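PDB 5E3B: macrodomain protein from Streptomyces coelicolor, which probably removes ADP-ribose by hydrolysis from targets such as ADP-ribosylated thymidine in DNA, and its loss increases antibiotic production. Local coordinates for residues His44-Leu49 / Val99-Gly104; Gly50-Gly55 / Ala70-His75; Ala138-Pro143 / Arg168-Thr173. One frame throughout, in Å; residues are numbered along the deposited sequence.

Contact 1: residues His44-Leu49 / Val99-Gly104; sequences HVCNDL and VANMIG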
loop_
_atom_site.group_PDB
_atom_site.type_symbol
_atom_site.label_atom_id
_atom_site.label_comp_id
_atom_site.label_asym_id
_atom_site.label_seq_id
_atom_site.Cartn_x
_atom_site.Cartn_y
_atom_site.Cartn_z
ATOM N N HIS A 44 -0.668 -0.431 0.804
ATOM C CA HIS A 44 -1.104 0.251 2.001
ATOM C C HIS A 44 0.076 0.878 2.716
ATOM O O HIS A 44 1.230 0.499 2.553
ATOM C CB HIS A 44 -1.922 -0.719 2.868
ATOM C CG HIS A 44 -1.065 -1.804 3.477
ATOM N ND1 HIS A 44 -0.867 -1.943 4.833
ATOM C CD2 HIS A 44 -0.303 -2.762 2.895
ATOM C CE1 HIS A 44 -0.019 -2.916 5.075
ATOM N NE2 HIS A 44 0.360 -3.421 3.926
ATOM N N VAL A 45 -0.254 1.853 3.564
ATOM C CA VAL A 45 0.724 2.634 4.273
ATOM C C VAL A 45 1.149 2.045 5.631
ATOM O O VAL A 45 0.313 1.967 6.542
ATOM C CB VAL A 45 0.303 4.097 4.489
ATOM C CG1 VAL A 45 1.415 4.828 5.146
ATOM C CG2 VAL A 45 0.031 4.712 3.116
ATOM N N CYS A 46 2.415 1.748 5.779
ATOM C CA CYS A 46 2.981 1.321 7.064
ATOM C C CYS A 46 3.838 2.408 7.652
ATOM O O CYS A 46 4.330 3.322 6.953
ATOM C CB CYS A 46 3.806 0.059 6.820
ATOM S SG CYS A 46 2.899 -1.360 6.151
ATOM N N ASN A 47 4.080 2.293 8.946
ATOM C CA ASN A 47 5.034 3.209 9.631
ATOM C C ASN A 47 6.454 2.714 9.614
ATOM O O ASN A 47 6.780 1.552 9.281
ATOM C CB ASN A 47 4.544 3.502 11.051
ATOM C CG ASN A 47 4.553 2.276 11.915
ATOM O OD1 ASN A 47 5.620 1.808 12.347
ATOM N ND2 ASN A 47 3.385 1.732 12.137
ATOM N N ASP A 48 7.357 3.641 9.909
ATOM C CA ASP A 48 8.775 3.322 9.908
ATOM C C ASP A 48 9.327 2.885 11.241
ATOM O O ASP A 48 10.555 2.813 11.430
ATOM C CB ASP A 48 9.584 4.540 9.397
ATOM C CG ASP A 48 9.412 5.788 10.260
ATOM O OD1 ASP A 48 8.618 5.814 11.221
ATOM O OD2 ASP A 48 10.077 6.814 9.890
ATOM N N LEU A 49 8.448 2.538 12.146
ATOM C CA LEU A 49 8.863 2.130 13.498
ATOM C C LEU A 49 8.625 0.662 13.831
ATOM O O LEU A 49 8.943 0.212 14.941
ATOM C CB LEU A 49 8.147 3.004 14.557
ATOM C CG LEU A 49 8.598 4.455 14.695
ATOM C CD1 LEU A 49 7.700 5.074 15.737
ATOM C CD2 LEU A 49 10.066 4.511 15.118
ATOM N N VAL A 99 0.761 -8.128 -1.796
ATOM C CA VAL A 99 0.632 -6.967 -0.855
ATOM C C VAL A 99 1.889 -6.128 -0.907
ATOM O O VAL A 99 3.021 -6.649 -0.738
ATOM C CB VAL A 99 0.322 -7.459 0.561
ATOM C CG1 VAL A 99 0.253 -6.320 1.537
ATOM C CG2 VAL A 99 -0.993 -8.239 0.531
ATOM N N ALA A 100 1.717 -4.798 -1.028
ATOM C CA ALA A 100 2.813 -3.871 -1.053
ATOM C C ALA A 100 2.780 -3.104 0.255
ATOM O O ALA A 100 1.883 -2.290 0.514
ATOM C CB ALA A 100 2.669 -2.842 -2.234
ATOM N N ASN A 101 3.722 -3.425 1.129
ATOM C CA ASN A 101 3.889 -2.731 2.368
ATOM C C ASN A 101 4.774 -1.474 2.120
ATOM O O ASN A 101 5.979 -1.582 1.869
ATOM C CB ASN A 101 4.596 -3.590 3.415
ATOM C CG ASN A 101 3.866 -4.861 3.847
ATOM O OD1 ASN A 101 2.656 -4.999 3.821
ATOM N ND2 ASN A 101 4.693 -5.853 4.222
ATOM N N MET A 102 4.128 -0.319 2.090
ATOM C CA MET A 102 4.760 0.972 1.746
ATOM C C MET A 102 5.166 1.672 3.050
ATOM O O MET A 102 4.293 1.931 3.866
ATOM C CB MET A 102 3.835 1.899 1.021
ATOM C CG MET A 102 3.313 1.325 -0.288
ATOM S SD MET A 102 2.346 2.516 -1.295
ATOM C CE MET A 102 0.921 2.653 -0.311
ATOM N N ILE A 103 6.413 2.064 3.174
ATOM C CA ILE A 103 6.807 2.803 4.398
ATOM C C ILE A 103 6.527 4.268 4.138
ATOM O O ILE A 103 7.380 4.984 3.523
ATOM C CB ILE A 103 8.284 2.527 4.764
ATOM C CG1 ILE A 103 8.616 1.037 4.901
ATOM C CG2 ILE A 103 8.569 3.275 6.071
ATOM C CD1 ILE A 103 7.676 0.233 5.791
ATOM N N GLY A 104 5.351 4.696 4.571
ATOM C CA GLY A 104 4.885 6.013 4.206
ATOM C C GLY A 104 4.618 6.908 5.340
ATOM O O GLY A 104 4.419 8.118 5.106
#
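H44 and N101 face each other as a cross-strand pair, and their side chains lie side by side, pointing the same way. The imidazole donates from NE2 to OD1 of N101 over 2.8 Å. OD1 sits at the ring edge, near the ring plane, while the amide stands almost upright to that plane, at 82°. With chi1 at 70° the CG of H44 lies between the backbone N and the carbonyl carbon, which turns the ring along the partner strand until NE2 is 3.8 Å from CG1 of V99. Four backbone hydrogen bonds pair the strands in parallel, the shortest from C46 N to M102 O at 2.7 Å. Strands 40-47 and 97-105 are neighbours in the mixed sheet at the heart of the macrodomain's α/β/α sandwich. On one face, CG2 of V45 and CE of M102 meet at 4.1 Å, against helix 119-136. On the other, SG of C46 reaches CB of N101 at 3.9 Å, and I103 lays CG2 against CB of D48, at 3.7 Å; Y71 of helix 66-76 covers C46, N101 and I103. Further out, ND2 of N101 is held by Q89 and the carbonyl of P67, and D48 binds H106 and G107.

Contact 2: residues Gly50-Gly55 / Ala70-His75; sequences GGWGKG and AYRAWH. With EDO (1,2-ethanediol), chain D.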
loop_
_atom_site.group_PDB
_atom_site.type_symbol
_atom_site.label_atom_id
_atom_site.label_comp_id
_atom_site.label_asym_id
_atom_site.label_seq_id
_atom_site.Cartn_x
_atom_site.Cartn_y
_atom_site.Cartn_z
ATOM N N GLY A 50 8.119 -0.136 12.886
ATOM C CA GLY A 50 7.903 -1.499 13.116
ATOM C C GLY A 50 6.598 -1.875 13.811
ATOM O O GLY A 50 6.425 -2.981 14.283
ATOM N N GLY A 51 5.670 -0.932 13.857
ATOM C CA GLY A 51 4.386 -1.164 14.456
ATOM C C GLY A 51 3.385 -1.730 13.468
ATOM O O GLY A 51 3.188 -1.183 12.383
ATOM N N TRP A 52 2.755 -2.831 13.821
ATOM C CA TRP A 52 1.735 -3.473 13.025
ATOM C C TRP A 52 0.662 -4.010 13.952
ATOM O O TRP A 52 0.671 -5.159 14.413
ATOM C CB TRP A 52 2.373 -4.557 12.147
ATOM C CG TRP A 52 1.539 -5.386 11.188
ATOM C CD1 TRP A 52 0.445 -6.174 11.476
ATOM C CD2 TRP A 52 1.647 -5.380 9.759
ATOM N NE1 TRP A 52 -0.084 -6.684 10.316
ATOM C CE2 TRP A 52 0.627 -6.230 9.236
ATOM C CE3 TRP A 52 2.516 -4.757 8.867
ATOM C CZ2 TRP A 52 0.483 -6.539 7.871
ATOM C CZ3 TRP A 52 2.317 -5.010 7.505
ATOM C CH2 TRP A 52 1.369 -5.909 7.012
ATOM N N GLY A 53 -0.280 -3.120 14.244
ATOM C CA GLY A 53 -1.175 -3.409 15.383
ATOM C C GLY A 53 -2.525 -2.737 15.385
ATOM O O GLY A 53 -3.297 -3.095 16.249
ATOM N N LYS A 54 -2.837 -1.859 14.436
ATOM C CA LYS A 54 -4.117 -1.196 14.402
ATOM C C LYS A 54 -4.420 -0.816 12.942
ATOM O O LYS A 54 -3.542 -0.287 12.253
ATOM C CB LYS A 54 -4.053 0.054 15.294
ATOM C CG LYS A 54 -5.441 0.720 15.503
ATOM C CD LYS A 54 -5.444 1.776 16.612
ATOM N N GLY A 55 -5.659 -0.980 12.593
ATOM C CA GLY A 55 -6.144 -0.522 11.322
ATOM C C GLY A 55 -5.977 -1.500 10.228
ATOM O O GLY A 55 -6.199 -2.710 10.418
ATOM N N ALA A 70 6.723 -10.629 6.981
ATOM C CA ALA A 70 7.731 -9.945 6.088
ATOM C C ALA A 70 8.101 -8.592 6.643
ATOM O O ALA A 70 9.297 -8.161 6.653
ATOM C CB ALA A 70 7.215 -9.878 4.679
ATOM N N TYR A 71 7.095 -7.788 7.027
ATOM C CA TYR A 71 7.322 -6.444 7.492
ATOM C C TYR A 71 8.140 -6.438 8.744
ATOM O O TYR A 71 9.028 -5.611 8.916
ATOM C CB TYR A 71 5.963 -5.758 7.746
ATOM C CG TYR A 71 6.051 -4.435 8.469
ATOM C CD1 TYR A 71 6.336 -3.216 7.791
ATOM C CD2 TYR A 71 5.843 -4.323 9.825
ATOM C CE1 TYR A 71 6.441 -2.010 8.449
ATOM C CE2 TYR A 71 5.889 -3.151 10.475
ATOM C CZ TYR A 71 6.193 -1.944 9.818
ATOM O OH TYR A 71 6.216 -0.774 10.505
ATOM N N ARG A 72 7.769 -7.283 9.706
ATOM C CA ARG A 72 8.502 -7.289 11.019
ATOM C C ARG A 72 9.943 -7.690 10.766
ATOM O O ARG A 72 10.828 -7.092 11.404
ATOM C CB ARG A 72 7.781 -8.209 11.993
ATOM C CG ARG A 72 6.411 -7.738 12.414
ATOM C CD ARG A 72 5.976 -8.444 13.655
ATOM N NE ARG A 72 4.583 -8.142 14.020
ATOM C CZ ARG A 72 4.182 -7.088 14.731
ATOM N NH1 ARG A 72 4.958 -6.112 15.035
ATOM N NH2 ARG A 72 2.878 -6.993 14.937
ATOM N N ALA A 73 10.180 -8.653 9.882
ATOM C CA ALA A 73 11.561 -9.104 9.590
ATOM C C ALA A 73 12.335 -8.004 8.906
ATOM O O ALA A 73 13.491 -7.697 9.244
ATOM C CB ALA A 73 11.531 -10.318 8.754
ATOM N N TRP A 74 11.708 -7.328 7.939
ATOM C CA TRP A 74 12.283 -6.184 7.240
ATOM C C TRP A 74 12.714 -5.102 8.195
ATOM O O TRP A 74 13.848 -4.664 8.184
ATOM C CB TRP A 74 11.326 -5.771 6.140
ATOM C CG TRP A 74 11.746 -4.738 5.122
ATOM C CD1 TRP A 74 12.979 -4.593 4.548
ATOM C CD2 TRP A 74 10.876 -3.803 4.493
ATOM N NE1 TRP A 74 12.927 -3.575 3.577
ATOM C CE2 TRP A 74 11.669 -3.048 3.550
ATOM C CE3 TRP A 74 9.520 -3.473 4.658
ATOM C CZ2 TRP A 74 11.107 -2.059 2.763
ATOM C CZ3 TRP A 74 8.953 -2.439 3.889
ATOM C CH2 TRP A 74 9.791 -1.757 2.942
ATOM N N HIS A 75 11.827 -4.676 9.061
ATOM C CA HIS A 75 12.157 -3.697 10.076
ATOM C C HIS A 75 13.292 -4.240 11.051
ATOM O O HIS A 75 14.235 -3.491 11.321
ATOM C CB HIS A 75 10.919 -3.384 10.864
ATOM C CG HIS A 75 11.196 -2.519 12.023
ATOM N ND1 HIS A 75 11.371 -3.087 13.284
ATOM C CD2 HIS A 75 11.429 -1.203 12.163
ATOM C CE1 HIS A 75 11.642 -2.139 14.142
ATOM N NE2 HIS A 75 11.712 -0.997 13.511
HETATM C C1 EDO D . 0.416 0.466 14.010
HETATM O O1 EDO D . -0.308 -0.519 13.298
HETATM C C2 EDO D . 0.005 0.492 15.473
HETATM O O2 EDO D . 0.338 -0.709 16.175
HETATM O O HOH W 1 7.765 -5.303 14.584
#
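Y71 brings its ring up against two parts of the loop at once. One side of the ring meets W52, whose CE3 is 3.5 Å from CD2 of Y71; the two aromatic planes are inclined at 42°, so the pair is neither a stack nor a T. Farther along the tyrosine, G50 comes to the ring edge, and its N gives the hydroxyl OH a weak, bent hydrogen bond of 3.1 Å. The firmer partner of that hydroxyl is the carbonyl of N47, at the end of the preceding strand. CG of Y71 is anti to the backbone N (chi1 170°), which carries the ring off the helix toward the loop.

R72 follows with a chain extended from CG to NE, reaching the same loop with its guanidinium. CB of W52 sits over one face of that group, 3.7 Å from NH2, and the carbonyl O of W52 is 2.9 Å from the same nitrogen. A water in the guanidinium plane accepts from NH1 and donates to O of G50, while E68, one helical turn back, forms a salt bridge with NH2. This loop joins strand 40-47 to helix 56-63 in the macrodomain fold, and the indole that it sends inward packs on V57, V60 and N101 and donates from NE1 to S61. Just past the indole, the loop holds an ethanediol, probably from the crystallisation liquor, whose O1 accepts from N of G53 at 2.8 Å and also from N of K54.

One turn beyond Y71, H75 lays a ring face against G50. The CA of G50 stands over the ring centre, 3.6 Å from the centroid and 9° off the normal, a CH-pi contact.

Contact 3: residues Ala138-Pro143 / Arg168-Thr173; sequences ASVHLP and RGIPVT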
loop_
_atom_site.group_PDB
_atom_site.type_symbol
_atom_site.label_atom_id
_atom_site.label_comp_id
_atom_site.label_asym_id
_atom_site.label_seq_id
_atom_site.Cartn_x
_atom_site.Cartn_y
_atom_site.Cartn_z
ATOM N N ALA A 138 -0.459 -5.440 -13.238
ATOM C CA ALA A 138 -1.380 -5.557 -12.148
ATOM C C ALA A 138 -2.314 -4.353 -12.048
ATOM O O ALA A 138 -1.924 -3.240 -12.331
ATOM C CB ALA A 138 -0.623 -5.731 -10.855
ATOM N N SER A 139 -3.495 -4.622 -11.488
ATOM C CA SER A 139 -4.287 -3.503 -10.945
ATOM C C SER A 139 -3.941 -3.276 -9.485
ATOM O O SER A 139 -3.472 -4.225 -8.794
ATOM C CB SER A 139 -5.766 -3.835 -11.075
ATOM O OG SER A 139 -6.136 -5.029 -10.433
ATOM N N VAL A 140 -4.169 -2.046 -8.998
ATOM C CA VAL A 140 -3.768 -1.658 -7.643
ATOM C C VAL A 140 -5.019 -1.347 -6.809
ATOM O O VAL A 140 -5.982 -0.785 -7.353
ATOM C CB VAL A 140 -2.767 -0.509 -7.674
ATOM C CG1 VAL A 140 -2.499 -0.010 -6.302
ATOM C CG2 VAL A 140 -1.475 -1.000 -8.357
ATOM N N HIS A 141 -5.019 -1.785 -5.557
ATOM C CA HIS A 141 -6.182 -1.797 -4.638
ATOM C C HIS A 141 -5.714 -1.236 -3.336
ATOM O O HIS A 141 -4.763 -1.750 -2.692
ATOM C CB HIS A 141 -6.671 -3.249 -4.531
ATOM C CG HIS A 141 -7.090 -3.786 -5.852
ATOM N ND1 HIS A 141 -8.367 -3.622 -6.355
ATOM C CD2 HIS A 141 -6.381 -4.370 -6.842
ATOM C CE1 HIS A 141 -8.446 -4.153 -7.544
ATOM N NE2 HIS A 141 -7.242 -4.569 -7.899
ATOM N N LEU A 142 -6.316 -0.072 -2.936
ATOM C CA LEU A 142 -5.862 0.635 -1.794
ATOM C C LEU A 142 -7.014 0.977 -0.845
ATOM O O LEU A 142 -8.080 1.342 -1.289
ATOM C CB LEU A 142 -5.150 1.959 -2.121
ATOM C CG LEU A 142 -3.937 2.035 -3.082
ATOM C CD1 LEU A 142 -4.472 2.448 -4.382
ATOM C CD2 LEU A 142 -2.832 2.937 -2.547
ATOM N N PRO A 143 -6.777 0.842 0.437
ATOM C CA PRO A 143 -7.785 1.366 1.329
ATOM C C PRO A 143 -7.639 2.873 1.409
ATOM O O PRO A 143 -6.598 3.445 1.315
ATOM C CB PRO A 143 -7.371 0.785 2.650
ATOM C CG PRO A 143 -5.882 0.642 2.565
ATOM C CD PRO A 143 -5.640 0.261 1.185
ATOM N N ARG A 168 0.216 6.538 -15.181
ATOM C CA ARG A 168 0.856 5.442 -15.916
ATOM C C ARG A 168 -0.035 4.407 -16.471
ATOM O O ARG A 168 0.475 3.407 -17.002
ATOM C CB ARG A 168 1.881 4.869 -14.996
ATOM C CG ARG A 168 3.000 5.868 -15.061
ATOM C CD ARG A 168 4.126 5.442 -14.315
ATOM N NE ARG A 168 4.830 4.236 -14.818
ATOM C CZ ARG A 168 5.794 3.744 -14.046
ATOM N NH1 ARG A 168 6.123 4.383 -12.933
ATOM N NH2 ARG A 168 6.447 2.690 -14.389
ATOM N N GLY A 169 -1.333 4.637 -16.483
ATOM C CA GLY A 169 -2.277 3.718 -17.000
ATOM C C GLY A 169 -2.557 2.510 -16.110
ATOM O O GLY A 169 -3.202 1.582 -16.577
ATOM N N ILE A 170 -2.203 2.595 -14.846
ATOM C CA ILE A 170 -2.434 1.494 -13.913
ATOM C C ILE A 170 -3.853 1.646 -13.329
ATOM O O ILE A 170 -4.164 2.667 -12.706
ATOM C CB ILE A 170 -1.391 1.452 -12.833
ATOM C CG1 ILE A 170 0.015 1.199 -13.466
ATOM C CG2 ILE A 170 -1.730 0.415 -11.770
ATOM C CD1 ILE A 170 1.041 1.569 -12.491
ATOM N N PRO A 171 -4.690 0.599 -13.455
ATOM C CA PRO A 171 -6.012 0.697 -12.826
ATOM C C PRO A 171 -5.897 0.790 -11.282
ATOM O O PRO A 171 -5.137 0.050 -10.670
ATOM C CB PRO A 171 -6.690 -0.608 -13.185
ATOM C CG PRO A 171 -5.857 -1.223 -14.324
ATOM C CD PRO A 171 -4.482 -0.700 -14.143
ATOM N N VAL A 172 -6.696 1.664 -10.663
ATOM C CA VAL A 172 -6.705 1.798 -9.261
ATOM C C VAL A 172 -8.124 1.748 -8.714
ATOM O O VAL A 172 -9.058 2.374 -9.269
ATOM C CB VAL A 172 -6.084 3.142 -8.855
ATOM C CG1 VAL A 172 -6.287 3.378 -7.371
ATOM C CG2 VAL A 172 -4.605 3.187 -9.172
ATOM N N THR A 173 -8.295 1.015 -7.656
ATOM C CA THR A 173 -9.537 1.051 -6.896
ATOM C C THR A 173 -9.252 1.384 -5.448
ATOM O O THR A 173 -8.358 0.852 -4.789
ATOM C CB THR A 173 -10.230 -0.309 -6.981
ATOM O OG1 THR A 173 -10.398 -0.781 -8.330
ATOM C CG2 THR A 173 -11.546 -0.370 -6.189
HETATM O O HOH W 2 -8.030 -1.465 -9.625
#
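The imidazole of H141 is the flat group here, and T173 approaches it obliquely, with CB of T173 3.9 Å from ND1. The ring's two nitrogens are engaged elsewhere: NE2 donates to OG of S139, two residues back on the same strand, with the oxygen tilted 16° from the ring plane, while ND1 is hydrogen-bonded to the hydroxyl of Y175 on strand 172-176. OG of S139 is brought within range by a chi1 of 57°, which sets it between the backbone N and the carbonyl carbon.

The backbones pair in parallel. V140 N donates to P171 O, T173 N to V140 O and L142 N to T173 O, each over 2.9 Å. The carbonyl of V140 also receives the CA-H of V172 at 3.3 Å from CA to O, as well as a water that in turn meets OG1 of T173. On the opposite face from H141 and T173, CG2 of V140 touches CG2 of I170 at 3.7 Å, and CD1 of L142 lies 3.6 Å from CG1 of V172. Helices 119-136 and 154-166 close over these residues. The second of them, with the turn through G169, makes the beta-alpha-beta crossover that carries the chain from strand 139-143 to strand 172-176.

The two faces thus differ in chemistry. Side-chain contacts on the helix-covered side are apolar, whereas the other carries two separate polar sets: H141 with the hydroxyls of S139 and Y175, and the water between T173 and V140. Bonds at both nitrogens would hold the ring's orientation.

Overall arrangement
Contacts 1 and 3 belong to one mixed sheet, in which strands 40-47 and 139-143 are neighbours; their centres lie about 17 Å apart, and H44 just meets P143 between them. Helix 119-136 packs on both. Contact 2 lies at the edge of the fold, where the loop after strand 40-47 is pinned to helix 66-76. Along the chain it is nested within the loop closed by contact 1, its centre about 8 Å away, and I103 packs on W74 where the two meet. Contact 3 opens only after both have closed, about 23 Å from contact 2 on the other side of the chain's centre. Together they involve the four inner strands and helices packed on them.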